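PDB 6ZUS: extracellular protein 11-1 from Passalora fulva, which is a secreted fungal effector that binds zinc and probably acts as an avirulence factor whose action involves plant resistance proteins. Local coordinates for residues 33-41 and 74-82. Sequence-based numbering, arbitrary orientation.
Sequences SLYQQFNLW and CICSVQATA
Leu34 O accepts the helical hydrogen bond from Phe38 N (3.0 Å), and Val78 of the neighbouring strand packs its methyl CG1 against the same oxygen, CG1 to O 3.5 Å. This is a worked example of a helix laid on one face of an antiparallel β-sheet, here helix 31-40 on strand 71-86 of a four-stranded sheet, the two short axes crossing at -48°. The alternation of the strand sends Cys76, Val78 and Ala80 toward the helix and Ser77 and Gln79 away from it. Val78 lies mid-contact: CG1, set between backbone N and carbonyl carbon (chi1 59°), reaches the helix backbone, and CG2 meets Phe38 CB at 3.9 Å. Toward the start of the strand, Leu34 drapes its branches along the chain, with CD1 3.5 Å from Ser77 O and CD2 4.0 Å from Cys76 CB. Cys76 is itself disulfide-bonded to Cys29, just ahead of the helix, and its side chain's nearest atom is about 4 Å from a bound zinc ion, a matter of proximity. Farther along, two aromatic rings close the interface. Phe38, its CG anti to the backbone N (chi1 168°), brings CD1 over one face of the Trp41 indole, whose edge is aimed in plane at Val78 O. Both rings converge on one methyl, Ala80 CB lying 3.5 Å from Phe38 CE1 and 3.9 Å from Trp41 CZ3.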
ATOM      1  N   SER A  33       9.029 -11.719   5.615  1.00 31.48           N
ATOM      2  CA  SER A  33       8.329 -10.854   6.594  1.00 29.53           C
ATOM      3  C   SER A  33       7.423  -9.874   5.834  1.00 23.99           C
ATOM      4  O   SER A  33       6.293  -9.655   6.300  1.00 26.75           O
ATOM      5  CB  SER A  33       9.318 -10.101   7.473  1.00 34.34           C
ATOM      6  OG  SER A  33      10.070  -9.127   6.709  1.00 42.80           O
ATOM      7  N   LEU A  34       7.893  -9.351   4.711  1.00 21.73           N
ATOM      8  CA  LEU A  34       7.122  -8.337   3.929  1.00 22.87           C
ATOM      9  C   LEU A  34       5.966  -9.044   3.209  1.00 25.23           C
ATOM     10  O   LEU A  34       4.843  -8.533   3.203  1.00 21.90           O
ATOM     11  CB  LEU A  34       8.048  -7.588   2.981  1.00 21.96           C
ATOM     12  CG  LEU A  34       9.010  -6.632   3.696  1.00 22.46           C
ATOM     13  CD1 LEU A  34      10.157  -6.181   2.820  1.00 21.70           C
ATOM     14  CD2 LEU A  34       8.245  -5.466   4.265  1.00 22.65           C
ATOM     15  N   TYR A  35       6.201 -10.249   2.689  1.00 26.47           N
ATOM     16  CA  TYR A  35       5.107 -11.049   2.068  1.00 27.23           C
ATOM     17  C   TYR A  35       4.046 -11.323   3.149  1.00 26.96           C
ATOM     18  O   TYR A  35       2.816 -11.230   2.858  1.00 29.45           O
ATOM     19  CB  TYR A  35       5.683 -12.251   1.294  1.00 31.23           C
ATOM     20  CG  TYR A  35       4.990 -12.417  -0.039  1.00 33.73           C
ATOM     21  CD1 TYR A  35       3.663 -12.890  -0.068  1.00 42.16           C
ATOM     22  CD2 TYR A  35       5.564 -12.032  -1.238  1.00 33.63           C
ATOM     23  CE1 TYR A  35       2.941 -13.051  -1.248  1.00 39.29           C
ATOM     24  CE2 TYR A  35       4.838 -12.154  -2.431  1.00 47.20           C
ATOM     25  CZ  TYR A  35       3.529 -12.674  -2.445  1.00 46.47           C
ATOM     26  OH  TYR A  35       2.759 -12.798  -3.590  1.00 45.88           O
ATOM     27  N   GLN A  36       4.424 -11.549   4.410  1.00 26.23           N
ATOM     28  CA  GLN A  36       3.433 -11.815   5.474  1.00 30.14           C
ATOM     29  C   GLN A  36       2.641 -10.535   5.735  1.00 26.48           C
ATOM     30  O   GLN A  36       1.464 -10.633   6.089  1.00 25.87           O
ATOM     31  CB  GLN A  36       4.007 -12.237   6.830  1.00 41.16           C
ATOM     32  CG  GLN A  36       4.711 -13.583   6.860  1.00 60.55           C
ATOM     33  CD  GLN A  36       5.281 -13.875   8.230  1.00 86.31           C
ATOM     34  OE1 GLN A  36       6.307 -13.313   8.639  1.00116.68           O
ATOM     35  NE2 GLN A  36       4.618 -14.770   8.955  1.00 97.08           N
ATOM     36  N   GLN A  37       3.280  -9.381   5.647  1.00 24.16           N
ATOM     37  CA  GLN A  37       2.518  -8.097   5.791  1.00 24.46           C
ATOM     38  C   GLN A  37       1.480  -8.024   4.672  1.00 21.56           C
ATOM     39  O   GLN A  37       0.309  -7.711   4.959  1.00 21.90           O
ATOM     40  CB  GLN A  37       3.468  -6.895   5.830  1.00 23.72           C
ATOM     41  CG  GLN A  37       4.164  -6.812   7.198  1.00 24.35           C
ATOM     42  CD  GLN A  37       3.288  -6.447   8.372  1.00 24.44           C
ATOM     43  OE1 GLN A  37       2.153  -5.998   8.255  1.00 25.11           O
ATOM     44  NE2 GLN A  37       3.858  -6.509   9.562  1.00 31.21           N
ATOM     45  N   PHE A  38       1.875  -8.322   3.433  1.00 22.15           N
ATOM     46  CA  PHE A  38       0.919  -8.338   2.302  1.00 22.96           C
ATOM     47  C   PHE A  38      -0.260  -9.279   2.623  1.00 21.97           C
ATOM     48  O   PHE A  38      -1.432  -8.943   2.385  1.00 21.23           O
ATOM     49  CB  PHE A  38       1.601  -8.705   0.993  1.00 22.99           C
ATOM     50  CG  PHE A  38       0.623  -9.004  -0.104  1.00 21.82           C
ATOM     51  CD1 PHE A  38      -0.007  -7.977  -0.789  1.00 21.90           C
ATOM     52  CD2 PHE A  38       0.291 -10.322  -0.411  1.00 23.78           C
ATOM     53  CE1 PHE A  38      -0.927  -8.252  -1.776  1.00 22.03           C
ATOM     54  CE2 PHE A  38      -0.620 -10.599  -1.413  1.00 25.83           C
ATOM     55  CZ  PHE A  38      -1.248  -9.566  -2.070  1.00 24.97           C
ATOM     56  N   ASN A  39       0.017 -10.457   3.156  1.00 23.94           N
ATOM     57  CA  ASN A  39      -1.037 -11.452   3.503  1.00 24.79           C
ATOM     58  C   ASN A  39      -2.033 -10.871   4.517  1.00 23.47           C
ATOM     59  O   ASN A  39      -3.167 -11.315   4.515  1.00 23.70           O
ATOM     60  CB  ASN A  39      -0.416 -12.761   3.991  1.00 28.15           C
ATOM     61  CG  ASN A  39       0.282 -13.510   2.867  1.00 33.26           C
ATOM     62  OD1 ASN A  39       0.069 -13.235   1.675  1.00 31.07           O
ATOM     63  ND2 ASN A  39       1.115 -14.466   3.250  1.00 35.63           N
ATOM     64  N   LEU A  40      -1.655  -9.869   5.344  1.00 20.31           N
ATOM     65  CA  LEU A  40      -2.594  -9.254   6.322  1.00 20.72           C
ATOM     66  C   LEU A  40      -3.487  -8.180   5.698  1.00 19.20           C
ATOM     67  O   LEU A  40      -4.447  -7.747   6.361  1.00 19.38           O
ATOM     68  CB  LEU A  40      -1.768  -8.631   7.436  1.00 24.44           C
ATOM     69  CG  LEU A  40      -1.051  -9.643   8.326  1.00 29.78           C
ATOM     70  CD1 LEU A  40      -0.110  -8.921   9.290  1.00 31.45           C
ATOM     71  CD2 LEU A  40      -2.085 -10.489   9.080  1.00 29.53           C
ATOM     72  N   TRP A  41      -3.169  -7.686   4.503  1.00 18.10           N
ATOM     73  CA  TRP A  41      -4.053  -6.697   3.835  1.00 18.58           C
ATOM     74  C   TRP A  41      -5.466  -7.276   3.737  1.00 20.65           C
ATOM     75  O   TRP A  41      -5.604  -8.492   3.461  1.00 21.50           O
ATOM     76  CB  TRP A  41      -3.571  -6.280   2.440  1.00 17.75           C
ATOM     77  CG  TRP A  41      -2.228  -5.635   2.371  1.00 17.42           C
ATOM     78  CD1 TRP A  41      -1.328  -5.416   3.372  1.00 17.43           C
ATOM     79  CD2 TRP A  41      -1.633  -5.151   1.157  1.00 17.63           C
ATOM     80  NE1 TRP A  41      -0.220  -4.794   2.862  1.00 18.25           N
ATOM     81  CE2 TRP A  41      -0.371  -4.632   1.502  1.00 17.07           C
ATOM     82  CE3 TRP A  41      -2.050  -5.108  -0.188  1.00 18.24           C
ATOM     83  CZ2 TRP A  41       0.482  -4.091   0.522  1.00 17.84           C
ATOM     84  CZ3 TRP A  41      -1.231  -4.529  -1.130  1.00 17.45           C
ATOM     85  CH2 TRP A  41       0.024  -4.026  -0.778  1.00 18.53           C
ATOM     86  N   CYS A  74      16.330   2.685   6.873  1.00 20.63           N
ATOM     87  CA  CYS A  74      15.780   1.512   6.177  1.00 21.42           C
ATOM     88  C   CYS A  74      14.367   1.840   5.724  1.00 21.58           C
ATOM     89  O   CYS A  74      13.586   2.370   6.537  1.00 20.34           O
ATOM     90  CB  CYS A  74      15.688   0.272   7.050  1.00 25.08           C
ATOM     91  SG  CYS A  74      17.305  -0.139   7.717  1.00 31.22           S
ATOM     92  N   ILE A  75      14.044   1.464   4.489  1.00 21.21           N
ATOM     93  CA  ILE A  75      12.644   1.540   4.006  1.00 20.05           C
ATOM     94  C   ILE A  75      12.289   0.142   3.508  1.00 22.38           C
ATOM     95  O   ILE A  75      12.922  -0.295   2.541  1.00 22.40           O
ATOM     96  CB  ILE A  75      12.409   2.641   2.972  1.00 21.48           C
ATOM     97  CG1 ILE A  75      12.822   4.011   3.524  1.00 22.14           C
ATOM     98  CG2 ILE A  75      10.954   2.612   2.507  1.00 20.68           C
ATOM     99  CD1 ILE A  75      12.943   5.090   2.470  1.00 23.65           C
ATOM    100  N   CYS A  76      11.463  -0.572   4.258  1.00 18.62           N
ATOM    101  CA  CYS A  76      11.030  -1.954   3.945  1.00 19.97           C
ATOM    102  C   CYS A  76       9.592  -1.858   3.453  1.00 22.41           C
ATOM    103  O   CYS A  76       8.777  -1.235   4.138  1.00 18.78           O
ATOM    104  CB  CYS A  76      11.185  -2.837   5.169  1.00 23.97           C
ATOM    105  SG  CYS A  76      12.936  -2.815   5.648  1.00 27.81           S
ATOM    106  N   SER A  77       9.298  -2.344   2.249  1.00 20.14           N
ATOM    107  CA  SER A  77       7.973  -2.095   1.649  1.00 19.27           C
ATOM    108  C   SER A  77       7.536  -3.344   0.909  1.00 22.35           C
ATOM    109  O   SER A  77       8.383  -4.216   0.561  1.00 19.21           O
ATOM    110  CB  SER A  77       7.991  -0.892   0.768  1.00 20.82           C
ATOM    111  OG  SER A  77       8.880  -1.100  -0.333  1.00 22.77           O
ATOM    112  N   VAL A  78       6.235  -3.458   0.739  1.00 21.35           N
ATOM    113  CA  VAL A  78       5.674  -4.513  -0.149  1.00 19.93           C
ATOM    114  C   VAL A  78       4.554  -3.847  -0.952  1.00 21.43           C
ATOM    115  O   VAL A  78       3.771  -3.054  -0.371  1.00 18.12           O
ATOM    116  CB  VAL A  78       5.241  -5.741   0.655  1.00 20.15           C
ATOM    117  CG1 VAL A  78       4.196  -5.449   1.725  1.00 19.39           C
ATOM    118  CG2 VAL A  78       4.790  -6.852  -0.262  1.00 22.36           C
ATOM    119  N   GLN A  79       4.540  -4.109  -2.262  1.00 21.75           N
ATOM    120  CA  GLN A  79       3.590  -3.460  -3.181  1.00 22.08           C
ATOM    121  C   GLN A  79       2.856  -4.535  -3.985  1.00 22.80           C
ATOM    122  O   GLN A  79       3.398  -5.614  -4.236  1.00 22.33           O
ATOM    123  CB  GLN A  79       4.279  -2.417  -4.038  1.00 26.79           C
ATOM    124  CG  GLN A  79       5.301  -3.020  -4.968  1.00 36.96           C
ATOM    125  CD  GLN A  79       6.241  -1.950  -5.472  1.00 45.01           C
ATOM    126  OE1 GLN A  79       7.186  -1.538  -4.776  1.00 52.68           O
ATOM    127  NE2 GLN A  79       5.960  -1.512  -6.692  1.00 44.61           N
ATOM    128  N   ALA A  80       1.623  -4.222  -4.328  1.00 20.74           N
ATOM    129  CA  ALA A  80       0.763  -5.047  -5.184  1.00 20.45           C
ATOM    130  C   ALA A  80      -0.332  -4.141  -5.750  1.00 22.07           C
ATOM    131  O   ALA A  80      -0.599  -3.031  -5.204  1.00 21.66           O
ATOM    132  CB  ALA A  80       0.223  -6.216  -4.385  1.00 21.01           C
ATOM    133  N   THR A  81      -0.973  -4.623  -6.808  1.00 22.93           N
ATOM    134  CA  THR A  81      -2.073  -3.904  -7.483  1.00 21.73           C
ATOM    135  C   THR A  81      -3.387  -4.567  -7.095  1.00 20.77           C
ATOM    136  O   THR A  81      -3.496  -5.807  -7.214  1.00 20.90           O
ATOM    137  CB  THR A  81      -1.892  -3.908  -9.000  1.00 23.96           C
ATOM    138  OG1 THR A  81      -0.676  -3.181  -9.254  1.00 26.82           O
ATOM    139  CG2 THR A  81      -3.080  -3.280  -9.694  1.00 23.19           C
ATOM    140  N   ALA A  82      -4.322  -3.770  -6.605  1.00 20.85           N
ATOM    141  CA  ALA A  82      -5.743  -4.171  -6.526  1.00 21.33           C
ATOM    142  C   ALA A  82      -6.315  -4.009  -7.943  1.00 18.95           C
ATOM    143  O   ALA A  82      -6.469  -2.889  -8.408  1.00 18.46           O
ATOM    144  CB  ALA A  82      -6.486  -3.348  -5.480  1.00 22.05           C
TER